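Local atomic coordinates of sulfoquinovosidase (Escherichia coli, PDB entry 5OHT), a protein that hydrolyses the plant sulfolipid sulfoquinovosyl diacylglycerol and simple sulfoquinovosides such as sulfoquinovosyl glycerol, releasing sulfoquinovose for sulfoglycolysis. Residues M50-F55 / C169-G174; G133-Y138 / Y178-P183; T150-V155 / G407-T412; V375-P380 / N427-L432. One frame throughout, in Å; residues are numbered along the deposited sequence.

Contact 1 (M50-F55 / C169-G174); sequences MFRGNF and CKENAG
Asn54 and Glu171 lead a largely water-bridged contact between a hairpin tip and the loop that follows helix 162-168. The Asn54 side chain lies among Glu171, Asn172 and Ala173; its CB stands 3.2 Å from Asn172 O, and its ND2 is equally near Glu171 OE2 but badly angled for a hydrogen bond. CG of Asn54 is anti to the carbonyl carbon (chi1 -56°), which sets the amide against the loop 169-174. One water donates to both Asn54 OD1 and Ala173 O; a second donates to Arg52 O and Glu171 OE2; a third accepts from Arg52 NH1 and donates to Glu171 OE1, 2.6 Å from that oxygen. Glu171 is poorly ordered, so its water bridges are less certain than that of Asn54. The Arg52 guanidinium and Glu171 carboxylate are thus linked through water, their planes 75° apart, while Arg52 NE makes its salt bridge with Glu366. The tip is a type I' beta turn from Phe51 to Asn54, linking strands 39-51 and 54-74. Arg52 lays its CD over one face of the Phe51 ring, and Glu171 CG meets that ring at its edge, 4.0 Å from CD2. With an alanine at Asn54, the water on Ala173 O would probably lose its second acceptor, and room would open between Glu171 and Ala173, where the amide nitrogen lies. Farther along, Asn172 ND2 gives Phe55 O a weak hydrogen bond, 3.4 Å long and bent to 139°.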
loop_
_atom_site.group_PDB
_atom_site.type_symbol
_atom_site.label_atom_id
_atom_site.label_comp_id
_atom_site.label_asym_id
_atom_site.label_seq_id
_atom_site.Cartn_x
_atom_site.Cartn_y
_atom_site.Cartn_z
ATOM N N MET A 50 19.606 -10.503 2.441
ATOM C CA MET A 50 18.215 -10.856 2.610
ATOM C C MET A 50 18.119 -12.241 3.233
ATOM O O MET A 50 18.843 -13.133 2.798
ATOM C CB MET A 50 17.480 -10.864 1.262
ATOM C CG MET A 50 15.972 -11.182 1.397
ATOM S SD MET A 50 14.996 -11.487 -0.133
ATOM C CE MET A 50 15.453 -13.223 -0.323
ATOM N N PHE A 51 17.183 -12.434 4.161
ATOM C CA PHE A 51 16.746 -13.788 4.549
ATOM C C PHE A 51 15.203 -13.794 4.653
ATOM O O PHE A 51 14.656 -13.029 5.467
ATOM C CB PHE A 51 17.419 -14.159 5.891
ATOM C CG PHE A 51 17.072 -15.529 6.413
ATOM C CD1 PHE A 51 17.401 -16.667 5.689
ATOM C CD2 PHE A 51 16.392 -15.672 7.631
ATOM C CE1 PHE A 51 17.036 -17.953 6.167
ATOM C CE2 PHE A 51 16.041 -16.947 8.106
ATOM C CZ PHE A 51 16.386 -18.079 7.382
ATOM N N ARG A 52 14.543 -14.604 3.836
ATOM C CA ARG A 52 13.076 -14.806 3.860
ATOM C C ARG A 52 12.314 -13.466 3.790
ATOM O O ARG A 52 11.405 -13.239 4.553
ATOM C CB ARG A 52 12.694 -15.581 5.118
ATOM C CG ARG A 52 13.122 -17.051 5.004
ATOM C CD ARG A 52 12.878 -17.792 6.295
ATOM N NE ARG A 52 13.322 -19.181 6.161
ATOM C CZ ARG A 52 13.283 -20.064 7.148
ATOM N NH1 ARG A 52 12.840 -19.702 8.326
ATOM N NH2 ARG A 52 13.685 -21.323 6.937
ATOM N N GLY A 53 12.782 -12.556 2.911
ATOM C CA GLY A 53 12.135 -11.245 2.711
ATOM C C GLY A 53 12.529 -10.110 3.617
ATOM O O GLY A 53 12.066 -8.980 3.436
ATOM N N ASN A 54 13.302 -10.411 4.647
ATOM C CA ASN A 54 13.809 -9.417 5.585
ATOM C C ASN A 54 15.199 -9.011 5.133
ATOM O O ASN A 54 16.037 -9.876 4.829
ATOM C CB ASN A 54 13.862 -9.945 7.013
ATOM C CG ASN A 54 12.502 -10.471 7.495
ATOM O OD1 ASN A 54 11.569 -9.731 7.599
ATOM N ND2 ASN A 54 12.430 -11.790 7.833
ATOM N N PHE A 55 15.404 -7.703 5.000
ATOM C CA PHE A 55 16.657 -7.167 4.471
ATOM C C PHE A 55 17.421 -6.439 5.589
ATOM O O PHE A 55 16.828 -5.784 6.450
ATOM C CB PHE A 55 16.393 -6.183 3.305
ATOM C CG PHE A 55 16.038 -6.846 2.027
ATOM C CD1 PHE A 55 14.696 -7.187 1.753
ATOM C CD2 PHE A 55 17.005 -7.145 1.056
ATOM C CE1 PHE A 55 14.340 -7.789 0.582
ATOM C CE2 PHE A 55 16.635 -7.727 -0.129
ATOM C CZ PHE A 55 15.299 -8.070 -0.366
ATOM N N CYS A 169 14.443 -12.781 17.759
ATOM C CA CYS A 169 15.279 -13.747 18.507
ATOM C C CYS A 169 16.245 -14.625 17.654
ATOM O O CYS A 169 17.437 -14.655 17.927
ATOM C CB CYS A 169 14.394 -14.590 19.484
ATOM S SG CYS A 169 15.076 -16.003 20.415
ATOM N N LYS A 170 15.754 -15.311 16.633
ATOM C CA LYS A 170 16.575 -16.139 15.699
ATOM C C LYS A 170 16.919 -15.467 14.314
ATOM O O LYS A 170 17.945 -15.784 13.676
ATOM C CB LYS A 170 15.854 -17.500 15.479
ATOM C CG LYS A 170 14.976 -17.627 14.218
ATOM C CD LYS A 170 13.502 -17.271 14.322
ATOM C CE LYS A 170 13.157 -15.827 14.646
ATOM N NZ LYS A 170 12.631 -15.686 16.041
ATOM N N GLU A 171 16.032 -14.559 13.877
ATOM C CA GLU A 171 15.861 -14.042 12.503
ATOM C C GLU A 171 15.687 -12.542 12.616
ATOM O O GLU A 171 15.197 -12.063 13.594
ATOM C CB GLU A 171 14.563 -14.592 11.936
ATOM C CG GLU A 171 14.120 -14.186 10.551
ATOM C CD GLU A 171 12.860 -14.986 10.131
ATOM O OE1 GLU A 171 12.365 -15.807 10.965
ATOM O OE2 GLU A 171 12.333 -14.806 8.987
ATOM N N ASN A 172 16.112 -11.794 11.629
ATOM C CA ASN A 172 15.897 -10.367 11.615
ATOM C C ASN A 172 14.375 -10.120 11.172
ATOM O O ASN A 172 14.182 -9.463 10.187
ATOM C CB ASN A 172 17.085 -9.749 10.732
ATOM C CG ASN A 172 16.930 -8.278 10.311
ATOM O OD1 ASN A 172 16.698 -7.394 11.133
ATOM N ND2 ASN A 172 17.131 -8.016 8.999
ATOM N N ALA A 173 13.344 -10.648 11.891
ATOM C CA ALA A 173 11.877 -10.538 11.447
ATOM C C ALA A 173 10.951 -9.497 12.166
ATOM O O ALA A 173 9.862 -9.237 11.681
ATOM C CB ALA A 173 11.186 -11.915 11.452
ATOM N N GLY A 174 11.379 -8.922 13.262
ATOM C CA GLY A 174 10.563 -7.946 14.029
ATOM C C GLY A 174 10.325 -6.629 13.269
ATOM O O GLY A 174 9.253 -6.011 13.381
HETATM O O HOH W 1 10.070 -13.775 6.975
HETATM O O HOH W 2 11.474 -17.643 9.431
HETATM O O HOH W 3 9.186 -9.937 9.006
HETATM O O HOH W 4 18.199 -9.763 7.481
#

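Contact 2 (G133-Y138 / Y178-P183); sequences GEQFSY and YWTFFP
Thr180 OG1 donates to Glu134 O at 2.7 Å, lying in the carbonyl plane, and Thr180 OG1 in turn accepts from Phe182 N in an ST turn. The hydroxyl of Thr180 is turned opposite the backbone N (chi1 178°), between the two segments, and serves both. Beside it, Glu134 N gives Phe182 O a nearly straight bond of 2.8 Å (170° at the hydrogen), and Gly133 CA approaches the same carbonyl at 3.3 Å in a CA-H...O contact. A valine in place of Thr180 would probably leave Glu134 O and Phe182 N without their shared partner and let the turn relax. Water extends the link: one accepts from Gln135 NE2 and lies 2.8 Å from Tyr178 O. Packing comes next. The Phe136 ring presents its edge to Thr180 OG1, with CE1 3.7 Å off, and its CZ comes within 4.5 Å of Phe181 CD2. Helix 486-494 adds Ala489 against Phe136 and Glu134, whose OE2 bonds to His501. Gly133 and Pro183 form an antiparallel non-hydrogen-bonded pair where strands 129-133 and 183-184 meet, a short bridge inside the galactose mutarotase-like domain, with Phe181 touching Glu408, a probable active-site residue.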
loop_
_atom_site.group_PDB
_atom_site.type_symbol
_atom_site.label_atom_id
_atom_site.label_comp_id
_atom_site.label_asym_id
_atom_site.label_seq_id
_atom_site.Cartn_x
_atom_site.Cartn_y
_atom_site.Cartn_z
ATOM N N GLY A 133 4.142 6.348 0.076
ATOM C CA GLY A 133 3.535 4.999 -0.104
ATOM C C GLY A 133 2.638 4.629 1.045
ATOM O O GLY A 133 1.856 5.472 1.525
ATOM N N GLU A 134 2.797 3.387 1.531
ATOM C CA GLU A 134 1.964 2.835 2.618
ATOM C C GLU A 134 2.780 2.808 3.899
ATOM O O GLU A 134 3.697 1.988 4.043
ATOM C CB GLU A 134 1.423 1.422 2.222
ATOM C CG GLU A 134 0.270 0.976 3.143
ATOM C CD GLU A 134 -0.214 -0.458 2.874
ATOM O OE1 GLU A 134 0.608 -1.260 2.354
ATOM O OE2 GLU A 134 -1.365 -0.783 3.190
ATOM N N GLN A 135 2.433 3.700 4.839
ATOM C CA GLN A 135 3.166 3.884 6.085
ATOM C C GLN A 135 2.264 3.475 7.261
ATOM O O GLN A 135 1.088 3.891 7.343
ATOM C CB GLN A 135 3.609 5.335 6.200
ATOM C CG GLN A 135 4.746 5.685 5.192
ATOM C CD GLN A 135 6.024 4.890 5.324
ATOM O OE1 GLN A 135 6.363 4.377 6.415
ATOM N NE2 GLN A 135 6.776 4.800 4.204
ATOM N N PHE A 136 2.771 2.595 8.128
ATOM C CA PHE A 136 1.943 1.942 9.134
ATOM C C PHE A 136 2.115 2.492 10.541
ATOM O O PHE A 136 1.210 2.231 11.391
ATOM C CB PHE A 136 2.210 0.419 9.150
ATOM C CG PHE A 136 1.711 -0.330 7.933
ATOM C CD1 PHE A 136 2.489 -0.439 6.798
ATOM C CD2 PHE A 136 0.508 -1.024 7.964
ATOM C CE1 PHE A 136 2.119 -1.202 5.690
ATOM C CE2 PHE A 136 0.103 -1.762 6.882
ATOM C CZ PHE A 136 0.887 -1.864 5.725
ATOM N N SER A 137 3.264 3.098 10.869
ATOM C CA SER A 137 3.527 3.778 12.139
ATOM C C SER A 137 3.277 5.276 12.214
ATOM O O SER A 137 2.956 5.797 13.275
ATOM C CB SER A 137 4.956 3.464 12.687
ATOM O OG SER A 137 5.056 2.049 12.934
ATOM N N TYR A 138 3.409 5.975 11.102
ATOM C CA TYR A 138 3.209 7.441 11.040
ATOM C C TYR A 138 2.334 7.779 9.825
ATOM O O TYR A 138 2.455 7.103 8.802
ATOM C CB TYR A 138 4.589 8.154 10.861
ATOM C CG TYR A 138 5.445 7.993 12.094
ATOM C CD1 TYR A 138 5.223 8.790 13.217
ATOM C CD2 TYR A 138 6.412 6.990 12.168
ATOM C CE1 TYR A 138 5.957 8.620 14.355
ATOM C CE2 TYR A 138 7.158 6.796 13.345
ATOM C CZ TYR A 138 6.916 7.627 14.416
ATOM O OH TYR A 138 7.636 7.490 15.560
ATOM N N TYR A 178 9.552 2.003 9.805
ATOM C CA TYR A 178 9.583 2.368 8.390
ATOM C C TYR A 178 9.467 1.164 7.436
ATOM O O TYR A 178 9.412 1.362 6.208
ATOM C CB TYR A 178 10.893 3.183 8.073
ATOM C CG TYR A 178 12.150 2.426 8.336
ATOM C CD1 TYR A 178 12.734 1.613 7.373
ATOM C CD2 TYR A 178 12.770 2.520 9.582
ATOM C CE1 TYR A 178 13.866 0.859 7.664
ATOM C CE2 TYR A 178 13.890 1.781 9.896
ATOM C CZ TYR A 178 14.441 0.975 8.913
ATOM O OH TYR A 178 15.521 0.222 9.229
ATOM N N TRP A 179 9.433 -0.057 7.968
ATOM C CA TRP A 179 9.334 -1.243 7.088
ATOM C C TRP A 179 7.904 -1.277 6.438
ATOM O O TRP A 179 6.906 -0.940 7.098
ATOM C CB TRP A 179 9.597 -2.529 7.877
ATOM C CG TRP A 179 11.038 -2.787 8.303
ATOM C CD1 TRP A 179 11.984 -1.864 8.646
ATOM C CD2 TRP A 179 11.672 -4.090 8.444
ATOM N NE1 TRP A 179 13.173 -2.519 8.983
ATOM C CE2 TRP A 179 12.992 -3.877 8.886
ATOM C CE3 TRP A 179 11.233 -5.410 8.249
ATOM C CZ2 TRP A 179 13.883 -4.943 9.135
ATOM C CZ3 TRP A 179 12.113 -6.480 8.538
ATOM C CH2 TRP A 179 13.421 -6.228 8.945
ATOM N N THR A 180 7.857 -1.638 5.179
ATOM C CA THR A 180 6.597 -1.719 4.372
ATOM C C THR A 180 6.753 -2.504 3.062
ATOM O O THR A 180 7.823 -2.516 2.414
ATOM C CB THR A 180 6.011 -0.283 4.087
ATOM O OG1 THR A 180 4.845 -0.357 3.296
ATOM C CG2 THR A 180 7.066 0.642 3.444
ATOM N N PHE A 181 5.645 -3.124 2.664
ATOM C CA PHE A 181 5.492 -3.748 1.376
ATOM C C PHE A 181 5.445 -2.714 0.209
ATOM O O PHE A 181 5.679 -3.096 -0.951
ATOM C CB PHE A 181 4.224 -4.630 1.282
ATOM C CG PHE A 181 3.889 -5.460 2.496
ATOM C CD1 PHE A 181 4.530 -6.663 2.748
ATOM C CD2 PHE A 181 2.857 -5.077 3.351
ATOM C CE1 PHE A 181 4.157 -7.462 3.840
ATOM C CE2 PHE A 181 2.515 -5.837 4.462
ATOM C CZ PHE A 181 3.156 -7.053 4.681
ATOM N N PHE A 182 5.141 -1.440 0.490
ATOM C CA PHE A 182 4.866 -0.424 -0.576
ATOM C C PHE A 182 5.445 0.968 -0.161
ATOM O O PHE A 182 4.679 1.884 0.165
ATOM C CB PHE A 182 3.341 -0.339 -0.769
ATOM C CG PHE A 182 2.818 0.484 -1.977
ATOM C CD1 PHE A 182 3.605 1.334 -2.731
ATOM C CD2 PHE A 182 1.496 0.333 -2.353
ATOM C CE1 PHE A 182 3.075 2.030 -3.802
ATOM C CE2 PHE A 182 0.954 1.024 -3.429
ATOM C CZ PHE A 182 1.741 1.886 -4.166
ATOM N N PRO A 183 6.782 1.087 -0.083
ATOM C CA PRO A 183 7.368 2.421 0.043
ATOM C C PRO A 183 7.328 3.073 -1.380
ATOM O O PRO A 183 7.312 2.343 -2.387
ATOM C CB PRO A 183 8.795 2.127 0.463
ATOM C CG PRO A 183 9.150 0.802 -0.262
ATOM C CD PRO A 183 7.802 0.083 -0.458
HETATM O O HOH W 5 5.671 1.713 7.349
HETATM O O HOH W 6 9.469 3.590 4.584
#

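Contact 3 (T150-V155 / G407-T412); sequences TSEQGV and GEYLPT. With CA (calcium ion), chain C.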
loop_
_atom_site.group_PDB
_atom_site.type_symbol
_atom_site.label_atom_id
_atom_site.label_comp_id
_atom_site.label_asym_id
_atom_site.label_seq_id
_atom_site.Cartn_x
_atom_site.Cartn_y
_atom_site.Cartn_z
ATOM N N THR A 150 11.342 -1.857 -0.550
ATOM C CA THR A 150 10.242 -2.810 -0.328
ATOM C C THR A 150 10.793 -4.074 0.349
ATOM O O THR A 150 11.855 -4.599 -0.033
ATOM C CB THR A 150 9.434 -3.149 -1.608
ATOM O OG1 THR A 150 8.310 -3.998 -1.292
ATOM C CG2 THR A 150 10.266 -3.836 -2.680
ATOM N N SER A 151 10.098 -4.538 1.359
ATOM C CA SER A 151 10.477 -5.804 2.037
ATOM C C SER A 151 9.291 -6.414 2.760
ATOM O O SER A 151 8.180 -5.861 2.763
ATOM C CB SER A 151 11.617 -5.551 3.075
ATOM O OG SER A 151 11.168 -4.792 4.220
ATOM N N GLU A 152 9.527 -7.546 3.447
ATOM C CA GLU A 152 8.614 -7.960 4.489
ATOM C C GLU A 152 8.385 -6.763 5.440
ATOM O O GLU A 152 9.316 -5.962 5.705
ATOM C CB GLU A 152 9.157 -9.177 5.249
ATOM C CG GLU A 152 8.796 -10.459 4.555
ATOM C CD GLU A 152 7.290 -10.840 4.650
ATOM O OE1 GLU A 152 6.506 -10.203 5.414
ATOM O OE2 GLU A 152 6.908 -11.799 3.926
ATOM N N GLN A 153 7.190 -6.696 5.991
ATOM C CA GLN A 153 6.710 -5.453 6.720
ATOM C C GLN A 153 7.004 -5.433 8.202
ATOM O O GLN A 153 6.907 -4.400 8.875
ATOM C CB GLN A 153 5.201 -5.273 6.391
ATOM C CG GLN A 153 4.463 -4.060 6.964
ATOM C CD GLN A 153 3.531 -4.383 8.107
ATOM O OE1 GLN A 153 3.584 -5.490 8.694
ATOM N NE2 GLN A 153 2.671 -3.424 8.458
ATOM N N GLY A 154 7.399 -6.596 8.723
ATOM C CA GLY A 154 7.750 -6.796 10.100
ATOM C C GLY A 154 6.634 -7.479 10.937
ATOM O O GLY A 154 5.416 -7.299 10.672
ATOM N N VAL A 155 7.053 -8.200 11.979
ATOM C CA VAL A 155 6.121 -8.794 12.957
ATOM C C VAL A 155 6.359 -8.078 14.283
ATOM O O VAL A 155 7.409 -8.277 14.959
ATOM C CB VAL A 155 6.370 -10.294 13.128
ATOM C CG1 VAL A 155 5.513 -10.886 14.246
ATOM C CG2 VAL A 155 6.209 -10.988 11.815
ATOM N N GLY A 407 5.841 -9.740 -4.244
ATOM C CA GLY A 407 6.558 -8.676 -4.921
ATOM C C GLY A 407 7.751 -8.032 -4.253
ATOM O O GLY A 407 8.375 -7.196 -4.874
ATOM N N GLU A 408 8.068 -8.407 -3.013
ATOM C CA GLU A 408 9.052 -7.705 -2.180
ATOM C C GLU A 408 10.381 -8.456 -2.032
ATOM O O GLU A 408 11.305 -7.943 -1.345
ATOM C CB GLU A 408 8.505 -7.503 -0.726
ATOM C CG GLU A 408 7.063 -7.031 -0.590
ATOM C CD GLU A 408 6.021 -8.154 -0.631
ATOM O OE1 GLU A 408 4.829 -7.868 -0.386
ATOM O OE2 GLU A 408 6.410 -9.360 -0.826
ATOM N N TYR A 409 10.470 -9.690 -2.559
ATOM C CA TYR A 409 11.591 -10.623 -2.227
ATOM C C TYR A 409 12.755 -10.686 -3.271
ATOM O O TYR A 409 13.532 -11.619 -3.207
ATOM C CB TYR A 409 11.044 -12.067 -2.072
ATOM C CG TYR A 409 10.405 -12.453 -0.713
ATOM C CD1 TYR A 409 9.346 -11.704 -0.179
ATOM C CD2 TYR A 409 10.804 -13.596 -0.026
ATOM C CE1 TYR A 409 8.747 -12.021 1.027
ATOM C CE2 TYR A 409 10.196 -13.971 1.186
ATOM C CZ TYR A 409 9.167 -13.214 1.703
ATOM O OH TYR A 409 8.536 -13.603 2.865
ATOM N N LEU A 410 12.869 -9.767 -4.233
ATOM C CA LEU A 410 13.967 -9.866 -5.226
ATOM C C LEU A 410 15.365 -9.633 -4.564
ATOM O O LEU A 410 15.618 -8.582 -4.013
ATOM C CB LEU A 410 13.822 -8.900 -6.383
ATOM C CG LEU A 410 14.828 -9.131 -7.543
ATOM C CD1 LEU A 410 14.346 -10.301 -8.443
ATOM C CD2 LEU A 410 14.993 -7.884 -8.351
ATOM N N PRO A 411 16.236 -10.639 -4.586
ATOM C CA PRO A 411 17.592 -10.425 -3.988
ATOM C C PRO A 411 18.459 -9.537 -4.874
ATOM O O PRO A 411 18.266 -9.505 -6.123
ATOM C CB PRO A 411 18.185 -11.834 -3.926
ATOM C CG PRO A 411 17.035 -12.777 -4.179
ATOM C CD PRO A 411 16.011 -12.044 -4.954
ATOM N N THR A 412 19.414 -8.856 -4.251
ATOM C CA THR A 412 20.272 -7.952 -5.000
ATOM C C THR A 412 21.378 -8.676 -5.803
ATOM O O THR A 412 22.008 -8.043 -6.605
ATOM C CB THR A 412 20.933 -6.855 -4.129
ATOM O OG1 THR A 412 21.628 -7.504 -3.062
ATOM C CG2 THR A 412 19.838 -5.967 -3.573
HETATM CA CA CA C . 3.114 -7.274 10.176
HETATM O O HOH W 7 4.153 -8.727 8.614
HETATM O O HOH W 8 2.532 -9.402 11.328
#
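This contact borders the active site, where a loop of the N-terminal domain meets the barrel segment carrying Glu408, probably an active-site residue by similarity. Tyr409 OH donates to Glu152 OE2 at 2.7 Å, reaching the oxygen on its anti side and 15° out of the carboxylate plane. Ring and carboxylate planes stand 81° apart, and the oxygen lies at the edge of the ring. The Glu152 chain bends at chi2 (-72°), which swings its carboxylate toward the hydroxyl. Glu408 packs through its aliphatic part: CG is 3.4 Å from Thr150 OG1 and 3.7 Å from Ser151 O, while its carboxylate turns away to a salt bridge of OE1 with Arg455. Thr150 OG1 has its own acceptor in Phe181 O. Ser151 OG donates to Glu152 O at 2.6 Å, tying the loop to itself just before it reaches the calcium ion. Gly154 O binds that ion at 2.4 Å; Gln153, two waters, Asp472 O and the carboxylate of Asp481 complete the site. The 150-155 loop leaves strand 145-148 and runs on toward helix 162-168; the 407-412 loop follows barrel strand 401-404 and leads toward helix 422-443, whose His426 bonds to both Thr150 O and Leu410 O.

Contact 4 (V375-P380 / N427-L432); sequences VDLTNP and NAWPAL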
loop_
_atom_site.group_PDB
_atom_site.type_symbol
_atom_site.label_atom_id
_atom_site.label_comp_id
_atom_site.label_asym_id
_atom_site.label_seq_id
_atom_site.Cartn_x
_atom_site.Cartn_y
_atom_site.Cartn_z
ATOM N N VAL A 375 10.000 -15.640 -11.428
ATOM C CA VAL A 375 9.676 -15.443 -12.843
ATOM C C VAL A 375 10.218 -14.057 -13.259
ATOM O O VAL A 375 9.932 -13.035 -12.611
ATOM C CB VAL A 375 8.184 -15.544 -13.113
ATOM C CG1 VAL A 375 7.853 -15.287 -14.576
ATOM C CG2 VAL A 375 7.636 -16.910 -12.710
ATOM N N ASP A 376 11.014 -14.017 -14.316
ATOM C CA ASP A 376 11.738 -12.776 -14.674
ATOM C C ASP A 376 10.842 -11.916 -15.512
ATOM O O ASP A 376 10.825 -11.987 -16.744
ATOM C CB ASP A 376 13.074 -13.060 -15.368
ATOM C CG ASP A 376 13.924 -11.795 -15.617
ATOM O OD1 ASP A 376 13.437 -10.634 -15.491
ATOM O OD2 ASP A 376 15.112 -11.964 -15.991
ATOM N N LEU A 377 10.140 -11.000 -14.837
ATOM C CA LEU A 377 9.171 -10.124 -15.507
ATOM C C LEU A 377 9.813 -9.029 -16.371
ATOM O O LEU A 377 9.070 -8.336 -17.080
ATOM C CB LEU A 377 8.248 -9.514 -14.471
ATOM C CG LEU A 377 7.448 -10.460 -13.543
ATOM C CD1 LEU A 377 6.681 -9.618 -12.507
ATOM C CD2 LEU A 377 6.460 -11.318 -14.288
ATOM N N THR A 378 11.125 -8.886 -16.353
ATOM C CA THR A 378 11.817 -8.029 -17.343
ATOM C C THR A 378 12.061 -8.746 -18.677
ATOM O O THR A 378 12.408 -8.098 -19.642
ATOM C CB THR A 378 13.219 -7.507 -16.851
ATOM O OG1 THR A 378 14.233 -8.539 -16.921
ATOM C CG2 THR A 378 13.147 -6.990 -15.453
ATOM N N ASN A 379 11.938 -10.066 -18.723
ATOM C CA ASN A 379 11.956 -10.813 -20.005
ATOM C C ASN A 379 10.529 -10.765 -20.660
ATOM O O ASN A 379 9.578 -11.386 -20.131
ATOM C CB ASN A 379 12.396 -12.250 -19.735
ATOM C CG ASN A 379 12.441 -13.129 -21.014
ATOM O OD1 ASN A 379 11.777 -12.848 -22.033
ATOM N ND2 ASN A 379 13.181 -14.219 -20.917
ATOM N N PRO A 380 10.356 -10.020 -21.782
ATOM C CA PRO A 380 8.989 -9.867 -22.337
ATOM C C PRO A 380 8.244 -11.175 -22.659
ATOM O O PRO A 380 7.023 -11.247 -22.585
ATOM C CB PRO A 380 9.206 -9.050 -23.622
ATOM C CG PRO A 380 10.537 -8.375 -23.431
ATOM C CD PRO A 380 11.376 -9.354 -22.633
ATOM N N ASN A 427 13.023 -2.517 -6.239
ATOM C CA ASN A 427 11.916 -1.668 -5.845
ATOM C C ASN A 427 10.864 -1.536 -6.978
ATOM O O ASN A 427 9.731 -1.170 -6.711
ATOM C CB ASN A 427 12.377 -0.242 -5.461
ATOM C CG ASN A 427 12.916 -0.136 -4.023
ATOM O OD1 ASN A 427 12.580 -0.961 -3.157
ATOM N ND2 ASN A 427 13.735 0.917 -3.769
ATOM N N ALA A 428 11.271 -1.783 -8.233
ATOM C CA ALA A 428 10.356 -1.605 -9.359
ATOM C C ALA A 428 9.449 -2.879 -9.597
ATOM O O ALA A 428 8.468 -2.839 -10.335
ATOM C CB ALA A 428 11.173 -1.266 -10.599
ATOM N N TRP A 429 9.751 -3.969 -8.911
ATOM C CA TRP A 429 9.070 -5.231 -9.188
ATOM C C TRP A 429 7.560 -5.221 -8.881
ATOM O O TRP A 429 6.806 -5.792 -9.640
ATOM C CB TRP A 429 9.698 -6.340 -8.372
ATOM C CG TRP A 429 9.754 -7.644 -9.069
ATOM C CD1 TRP A 429 8.903 -8.735 -8.889
ATOM C CD2 TRP A 429 10.730 -8.039 -10.052
ATOM N NE1 TRP A 429 9.318 -9.796 -9.736
ATOM C CE2 TRP A 429 10.431 -9.393 -10.435
ATOM C CE3 TRP A 429 11.788 -7.398 -10.643
ATOM C CZ2 TRP A 429 11.175 -10.072 -11.403
ATOM C CZ3 TRP A 429 12.555 -8.062 -11.624
ATOM C CH2 TRP A 429 12.239 -9.406 -11.989
ATOM N N PRO A 430 7.127 -4.552 -7.767
ATOM C CA PRO A 430 5.683 -4.617 -7.504
ATOM C C PRO A 430 4.760 -4.091 -8.627
ATOM O O PRO A 430 3.745 -4.725 -8.953
ATOM C CB PRO A 430 5.506 -3.898 -6.179
ATOM C CG PRO A 430 6.834 -4.028 -5.470
ATOM C CD PRO A 430 7.888 -4.083 -6.600
ATOM N N ALA A 431 5.061 -2.919 -9.192
ATOM C CA ALA A 431 4.179 -2.371 -10.262
ATOM C C ALA A 431 4.279 -3.221 -11.572
ATOM O O ALA A 431 3.330 -3.234 -12.364
ATOM C CB ALA A 431 4.526 -0.931 -10.581
ATOM N N LEU A 432 5.421 -3.842 -11.800
ATOM C CA LEU A 432 5.607 -4.761 -12.969
ATOM C C LEU A 432 4.663 -5.968 -12.807
ATOM O O LEU A 432 4.003 -6.369 -13.722
ATOM C CB LEU A 432 7.013 -5.277 -13.043
ATOM C CG LEU A 432 7.987 -4.896 -14.123
ATOM C CD1 LEU A 432 8.100 -3.404 -14.214
ATOM C CD2 LEU A 432 9.362 -5.476 -13.781
HETATM O O HOH W 9 8.589 -12.595 -10.324
#
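Val375 opens the contact through its carbonyl, whose oxygen lies 3.4 Å from Trp429 CZ2 at the edge of the indole and in its plane. A water also held at that edge donates to Val375 O and accepts from Trp429 NE1, 3.0 Å from the nitrogen, so the one N-H of the ring is satisfied by relay. Asp376 comes next. Its OD1 passes 3.9 Å from Trp429 CH2, but its main work is local: Thr378 N, in an Asx turn, and Thr378 OG1, 2.7 Å away, both reach OD1 from the same face of the carboxylate, while OD2 accepts from His417 N. Leu377 has its CB directed toward the helix. This CB stands over one face of the indole toward the rim and also meets Leu432 CD2 at 4.2 Å, while Leu377 CD1 comes 3.8 Å from Trp429 NE1. Thr378 follows with CG2 against Trp429 CZ3 at 4.0 Å. That methyl is anti to the carbonyl carbon (chi1 76° for OG1), which leaves the hydroxyl turned to Asp376. Asn379 ends a type I beta turn begun at Asp376 and takes the N-cap position of helix 380-395. The contact thus joins the loop after strand 371-374 to helix 422-443 within the TIM-barrel domain. No direct hydrogen bond crosses it; cohesion rests on the apolar packing of Leu377 against Trp429 and Leu432, with Thr378 CG2 alongside, and on a single bridging water, while the loop's own carboxylate bonds fix the shape that receives the indole.

Overall arrangement
Contacts 1, 2 and 3 interlock around the loop 150-155. Contact 3 centres about 10 Å from contact 1 and 12 Å from contact 2, and it meets them through probable backbone bonds such as Gly53 O to Glu152 N and Thr180 O to Ser151 N. The segments of these three alternate along the chain, both halves of contacts 1 and 2 coming before residue 184 and the second half of contact 3 at 407-412. Contact 4, wholly in the TIM-barrel domain, lies about 14 Å centre to centre from contact 3 and touches it alone, through Asn427 on helix 422-443 among others. Contact 3 thus joins the mutarotase-like part to the barrel beside the active site and calcium ion.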